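Long-range contact in SusD-like protein BACOVA_02651 (Bacteroides ovatus, PDB 5E75), which binds polysaccharide at the cell surface of a human gut symbiont, probably capturing xyloglucan before its transport into the periplasm for degradation: residues V272-N283 and A327-P338. Residues are numbered along the deposited sequence; the frame is centred on the assembly and turned at random.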
ATOM      1  N   VAL A 272      18.913 -14.768   4.622  1.00 12.48           N
ATOM      2  CA  VAL A 272      18.496 -13.914   3.498  1.00 11.47           C
ATOM      3  C   VAL A 272      18.771 -12.431   3.746  1.00 13.90           C
ATOM      4  O   VAL A 272      18.240 -11.572   3.049  1.00 13.83           O
ATOM      5  CB  VAL A 272      17.004 -14.136   3.104  1.00 12.23           C
ATOM      6  CG1 VAL A 272      16.819 -15.565   2.596  1.00 10.10           C
ATOM      7  CG2 VAL A 272      16.058 -13.826   4.265  1.00 11.31           C
ATOM      8  N   THR A 273      19.616 -12.136   4.732  1.00 11.60           N
ATOM      9  CA  THR A 273      20.028 -10.763   5.001  1.00 11.75           C
ATOM     10  C   THR A 273      21.547 -10.616   5.081  1.00 12.13           C
ATOM     11  O   THR A 273      22.039  -9.586   5.540  1.00 13.51           O
ATOM     12  CB  THR A 273      19.488 -10.262   6.346  1.00 11.90           C
ATOM     13  OG1 THR A 273      20.090 -11.050   7.379  1.00 12.10           O
ATOM     14  CG2 THR A 273      17.976 -10.357   6.426  1.00 12.74           C
ATOM     15  N   GLY A 274      22.284 -11.631   4.644  1.00 14.81           N
ATOM     16  CA  GLY A 274      23.739 -11.566   4.699  1.00 15.04           C
ATOM     17  C   GLY A 274      24.282 -11.486   6.117  1.00 17.24           C
ATOM     18  O   GLY A 274      25.372 -10.937   6.348  1.00 17.92           O
ATOM     19  N   GLY A 275      23.519 -11.997   7.075  1.00 14.23           N
ATOM     20  CA  GLY A 275      23.938 -11.992   8.466  1.00 15.04           C
ATOM     21  C   GLY A 275      23.395 -10.846   9.300  1.00 14.04           C
ATOM     22  O   GLY A 275      23.593 -10.804  10.508  1.00 14.56           O
ATOM     23  N   VAL A 276      22.707  -9.900   8.666  1.00 13.45           N
ATOM     24  CA  VAL A 276      22.119  -8.770   9.376  1.00 13.45           C
ATOM     25  C   VAL A 276      20.959  -9.238  10.275  1.00 12.95           C
ATOM     26  O   VAL A 276      20.117 -10.031   9.848  1.00 12.50           O
ATOM     27  CB  VAL A 276      21.635  -7.714   8.358  1.00 14.24           C
ATOM     28  CG1 VAL A 276      20.691  -6.702   9.005  1.00 14.57           C
ATOM     29  CG2 VAL A 276      22.837  -7.019   7.718  1.00 14.08           C
ATOM     30  N   ASN A 277      20.899  -8.736  11.506  1.00 13.19           N
ATOM     31  CA  ASN A 277      19.908  -9.166  12.482  1.00 14.82           C
ATOM     32  C   ASN A 277      18.485  -8.939  11.988  1.00 13.30           C
ATOM     33  O   ASN A 277      18.186  -7.900  11.395  1.00 14.42           O
ATOM     34  CB  ASN A 277      20.108  -8.437  13.811  1.00 18.11           C
ATOM     35  CG  ASN A 277      21.417  -8.800  14.481  1.00 22.72           C
ATOM     36  OD1 ASN A 277      21.883  -9.938  14.402  1.00 28.76           O
ATOM     37  ND2 ASN A 277      22.025  -7.824  15.140  1.00 24.54           N
ATOM     38  N   CYS A 278      17.616  -9.914  12.246  1.00 13.27           N
ATOM     39  CA  CYS A 278      16.208  -9.834  11.840  1.00 14.27           C
ATOM     40  C   CYS A 278      15.411 -10.788  12.711  1.00 13.50           C
ATOM     41  O   CYS A 278      16.000 -11.609  13.417  1.00 16.08           O
ATOM     42  CB  CYS A 278      16.063 -10.163  10.359  1.00 13.10           C
ATOM     43  SG  CYS A 278      16.648 -11.779   9.918  1.00 14.54           S
ATOM     44  N   TRP A 279      14.081 -10.705  12.671  1.00 15.15           N
ATOM     45  CA  TRP A 279      13.259 -11.447  13.620  1.00 14.77           C
ATOM     46  C   TRP A 279      11.805 -11.657  13.165  1.00 14.58           C
ATOM     47  O   TRP A 279      10.915 -11.853  13.986  1.00 16.60           O
ATOM     48  CB  TRP A 279      13.274 -10.724  14.969  1.00 17.42           C
ATOM     49  CG  TRP A 279      13.026  -9.239  14.858  1.00 20.30           C
ATOM     50  CD1 TRP A 279      11.823  -8.613  14.702  1.00 20.47           C
ATOM     51  CD2 TRP A 279      14.016  -8.200  14.913  1.00 20.78           C
ATOM     52  NE1 TRP A 279      12.004  -7.244  14.651  1.00 22.60           N
ATOM     53  CE2 TRP A 279      13.339  -6.968  14.772  1.00 21.00           C
ATOM     54  CE3 TRP A 279      15.407  -8.197  15.055  1.00 21.42           C
ATOM     55  CZ2 TRP A 279      14.016  -5.735  14.786  1.00 19.43           C
ATOM     56  CZ3 TRP A 279      16.073  -6.980  15.056  1.00 21.21           C
ATOM     57  CH2 TRP A 279      15.376  -5.767  14.926  1.00 22.62           C
ATOM     58  N   SER A 280      11.553 -11.647  11.864  1.00 13.47           N
ATOM     59  CA  SER A 280      10.168 -11.767  11.400  1.00 13.01           C
ATOM     60  C   SER A 280       9.588 -13.144  11.651  1.00 12.88           C
ATOM     61  O   SER A 280      10.233 -14.150  11.366  1.00 13.82           O
ATOM     62  CB  SER A 280      10.068 -11.487   9.903  1.00 11.50           C
ATOM     63  OG  SER A 280       8.704 -11.401   9.509  1.00 12.08           O
ATOM     64  N   SER A 281       8.350 -13.175  12.135  1.00 12.24           N
ATOM     65  CA  SER A 281       7.579 -14.410  12.185  1.00 14.43           C
ATOM     66  C   SER A 281       6.344 -14.353  11.267  1.00 11.27           C
ATOM     67  O   SER A 281       5.450 -15.186  11.356  1.00 12.86           O
ATOM     68  CB  SER A 281       7.168 -14.731  13.621  1.00 16.03           C
ATOM     69  OG  SER A 281       6.372 -13.710  14.177  1.00 15.33           O
ATOM     70  N   TYR A 282       6.281 -13.357  10.385  1.00 10.05           N
ATOM     71  CA  TYR A 282       5.202 -13.321   9.401  1.00 11.30           C
ATOM     72  C   TYR A 282       5.322 -14.447   8.380  1.00 11.06           C
ATOM     73  O   TYR A 282       6.414 -14.792   7.916  1.00 12.31           O
ATOM     74  CB  TYR A 282       5.190 -11.994   8.634  1.00 10.91           C
ATOM     75  CG  TYR A 282       4.859 -10.782   9.466  1.00 11.28           C
ATOM     76  CD1 TYR A 282       3.717 -10.727  10.250  1.00 12.21           C
ATOM     77  CD2 TYR A 282       5.700  -9.688   9.467  1.00 11.90           C
ATOM     78  CE1 TYR A 282       3.427  -9.601  11.001  1.00 14.98           C
ATOM     79  CE2 TYR A 282       5.423  -8.563  10.222  1.00 12.93           C
ATOM     80  CZ  TYR A 282       4.287  -8.529  10.977  1.00 15.31           C
ATOM     81  OH  TYR A 282       4.022  -7.399  11.728  1.00 20.38           O
ATOM     82  N   ASN A 283       4.177 -14.996   8.005  1.00 10.30           N
ATOM     83  CA  ASN A 283       4.095 -15.888   6.854  1.00  9.75           C
ATOM     84  C   ASN A 283       2.911 -15.515   5.982  1.00  9.61           C
ATOM     85  O   ASN A 283       1.844 -15.173   6.504  1.00 10.18           O
ATOM     86  CB  ASN A 283       3.923 -17.340   7.302  1.00 11.21           C
ATOM     87  CG  ASN A 283       5.154 -17.892   7.942  1.00 13.31           C
ATOM     88  OD1 ASN A 283       6.117 -18.220   7.262  1.00 11.06           O
ATOM     89  ND2 ASN A 283       5.128 -18.009   9.265  1.00 16.01           N
ATOM     90  N   ALA A 327       7.475 -23.137   5.495  1.00 11.71           N
ATOM     91  CA  ALA A 327       6.534 -22.060   5.780  1.00 11.81           C
ATOM     92  C   ALA A 327       6.441 -21.111   4.574  1.00 11.07           C
ATOM     93  O   ALA A 327       6.605 -21.538   3.427  1.00 12.72           O
ATOM     94  CB  ALA A 327       6.940 -21.359   7.045  1.00 12.32           C
ATOM     95  N   SER A 328       6.145 -19.836   4.814  1.00 10.25           N
ATOM     96  CA  SER A 328       5.900 -18.909   3.719  1.00 10.28           C
ATOM     97  C   SER A 328       6.365 -17.496   4.095  1.00 10.17           C
ATOM     98  O   SER A 328       5.602 -16.531   3.998  1.00  9.80           O
ATOM     99  CB  SER A 328       4.421 -18.945   3.310  1.00  9.82           C
ATOM    100  OG  SER A 328       3.572 -18.850   4.435  1.00 10.11           O
ATOM    101  N   PRO A 329       7.625 -17.353   4.520  1.00  9.15           N
ATOM    102  CA  PRO A 329       8.073 -16.032   4.958  1.00 10.10           C
ATOM    103  C   PRO A 329       8.108 -15.012   3.815  1.00  9.43           C
ATOM    104  O   PRO A 329       8.115 -15.346   2.622  1.00  9.14           O
ATOM    105  CB  PRO A 329       9.466 -16.313   5.531  1.00  9.56           C
ATOM    106  CG  PRO A 329       9.943 -17.583   4.856  1.00 11.05           C
ATOM    107  CD  PRO A 329       8.691 -18.377   4.616  1.00  8.75           C
ATOM    108  N   ILE A 330       8.139 -13.750   4.210  1.00  9.72           N
ATOM    109  CA  ILE A 330       8.072 -12.647   3.270  1.00  9.15           C
ATOM    110  C   ILE A 330       9.343 -12.586   2.402  1.00  9.11           C
ATOM    111  O   ILE A 330      10.464 -12.629   2.915  1.00 10.12           O
ATOM    112  CB  ILE A 330       7.866 -11.315   4.026  1.00  9.52           C
ATOM    113  CG1 ILE A 330       6.543 -11.311   4.809  1.00 10.60           C
ATOM    114  CG2 ILE A 330       7.931 -10.131   3.069  1.00  9.47           C
ATOM    115  CD1 ILE A 330       6.444 -10.200   5.827  1.00 13.29           C
ATOM    116  N   LYS A 331       9.161 -12.434   1.090  1.00  8.93           N
ATOM    117  CA  LYS A 331      10.246 -12.090   0.170  1.00  8.08           C
ATOM    118  C   LYS A 331      10.209 -10.621  -0.251  1.00  9.21           C
ATOM    119  O   LYS A 331      11.244  -9.966  -0.317  1.00  9.35           O
ATOM    120  CB  LYS A 331      10.232 -12.986  -1.078  1.00 10.20           C
ATOM    121  CG  LYS A 331      11.180 -12.509  -2.219  1.00  9.27           C
ATOM    122  CD  LYS A 331      12.650 -12.538  -1.834  1.00  9.78           C
ATOM    123  CE  LYS A 331      13.495 -11.669  -2.761  1.00 11.74           C
ATOM    124  NZ  LYS A 331      13.224 -10.229  -2.531  1.00 10.90           N
ATOM    125  N   LYS A 332       9.032 -10.085  -0.552  1.00  8.40           N
ATOM    126  CA  LYS A 332       8.933  -8.690  -0.962  1.00  8.76           C
ATOM    127  C   LYS A 332       9.240  -7.745   0.182  1.00  7.99           C
ATOM    128  O   LYS A 332       8.566  -7.774   1.203  1.00  9.83           O
ATOM    129  CB  LYS A 332       7.551  -8.398  -1.517  1.00  8.13           C
ATOM    130  CG  LYS A 332       7.461  -7.035  -2.179  1.00  9.27           C
ATOM    131  CD  LYS A 332       6.084  -6.756  -2.797  1.00  9.26           C
ATOM    132  CE  LYS A 332       5.749  -7.666  -3.963  1.00  8.62           C
ATOM    133  NZ  LYS A 332       4.362  -7.384  -4.485  1.00  9.21           N
ATOM    134  N   GLY A 333      10.256  -6.899   0.003  1.00  8.48           N
ATOM    135  CA  GLY A 333      10.771  -6.071   1.082  1.00  9.69           C
ATOM    136  C   GLY A 333      12.007  -6.655   1.755  1.00  8.74           C
ATOM    137  O   GLY A 333      12.554  -6.038   2.673  1.00 10.22           O
ATOM    138  N   VAL A 334      12.450  -7.824   1.299  1.00  9.20           N
ATOM    139  CA  VAL A 334      13.609  -8.520   1.854  1.00  9.24           C
ATOM    140  C   VAL A 334      14.586  -8.635   0.682  1.00  9.36           C
ATOM    141  O   VAL A 334      14.523  -9.578  -0.113  1.00 10.49           O
ATOM    142  CB  VAL A 334      13.179  -9.895   2.410  1.00  9.12           C
ATOM    143  CG1 VAL A 334      14.388 -10.703   2.893  1.00 11.09           C
ATOM    144  CG2 VAL A 334      12.202  -9.699   3.535  1.00  9.65           C
ATOM    145  N   PRO A 335      15.484  -7.653   0.544  1.00 11.01           N
ATOM    146  CA  PRO A 335      16.270  -7.528  -0.688  1.00 11.20           C
ATOM    147  C   PRO A 335      17.582  -8.312  -0.694  1.00 10.99           C
ATOM    148  O   PRO A 335      18.363  -8.204  -1.651  1.00 10.60           O
ATOM    149  CB  PRO A 335      16.551  -6.033  -0.747  1.00 12.91           C
ATOM    150  CG  PRO A 335      16.693  -5.645   0.676  1.00 12.89           C
ATOM    151  CD  PRO A 335      15.650  -6.471   1.410  1.00 11.49           C
ATOM    152  N   GLY A 336      17.815  -9.091   0.355  1.00 10.31           N
ATOM    153  CA  GLY A 336      19.048  -9.846   0.473  1.00 11.32           C
ATOM    154  C   GLY A 336      20.053  -9.169   1.385  1.00 11.36           C
ATOM    155  O   GLY A 336      19.724  -8.269   2.165  1.00 11.21           O
ATOM    156  N   GLY A 337      21.299  -9.620   1.291  1.00 11.52           N
ATOM    157  CA  GLY A 337      22.366  -9.058   2.092  1.00 11.98           C
ATOM    158  C   GLY A 337      22.978  -7.813   1.480  1.00 12.15           C
ATOM    159  O   GLY A 337      22.657  -7.411   0.361  1.00 12.94           O
ATOM    160  N   PRO A 338      23.884  -7.188   2.225  1.00 11.36           N
ATOM    161  CA  PRO A 338      24.562  -5.982   1.752  1.00 13.22           C
ATOM    162  C   PRO A 338      25.177  -6.131   0.355  1.00 12.43           C
ATOM    163  O   PRO A 338      25.160  -5.171  -0.420  1.00 14.28           O
ATOM    164  CB  PRO A 338      25.657  -5.785   2.795  1.00 15.57           C
ATOM    165  CG  PRO A 338      25.130  -6.416   4.025  1.00 16.01           C
ATOM    166  CD  PRO A 338      24.313  -7.582   3.578  1.00 15.15           C
TER
HETATM  167  O   HOH W   1      17.186  -8.913   3.181  1.00 12.35           O
HETATM  168  O   HOH W   2       8.553 -13.210   7.095  1.00 11.42           O
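Asn283 and Ser328 meet at one end of this contact, and Gly274 and Gly337 at the other, where a type I' beta turn from Thr273 to Val276 sits against a glycine pair. Both segments are loops of the SusD-family fold, and they illustrate how irregular chains can be joined by a few side-chain and water-mediated links. The direct hydrogen bond between them runs from Ser328 N to Asn283 OD1 (2.9 Å), and the donor stands 35° out of the carbonyl plane. With chi1 at -70°, CG of Asn283 stands beside its own backbone N, and OD1 also lies against the Ala327 methyl. Ser328 OG packs on Asn283 CB at 3.3 Å, while its polar partner is the carbonyl of Gly284.

Two waters supply further polar links. One donates to both Val272 O and Gly336 O; the other accepts from Ile330 N (3.0 Å) and lies within bonding distance of Tyr282 O and Ser280 OG, with more acceptors around it than it has protons to give. Ser280 OG also receives Tyr282 N in an ST turn and is bonded to Asp265 O, so several partners fix that hydroxyl.

Apolar contacts lie beside the waters. Ile330 and Tyr282 run side by side, pointing the same way, and the CD1 methyl of Ile330 reaches Tyr282 CB at 3.6 Å and lies obliquely near the ring at CD2. Ile330 also touches Leu266 of helix 263-266. Val272 CG2 meets Val334 CG1 at an oblique crossing.

At the glycine end the backbones approach closely, with CA atoms of Gly274 and Gly337 3.9 Å apart, and Gly336 CA makes a CA-H...O contact to Val272 O. Thr273 OG1 spans the turn, donating to a lone pair of Val276 O, 2.7 Å away in the carbonyl plane.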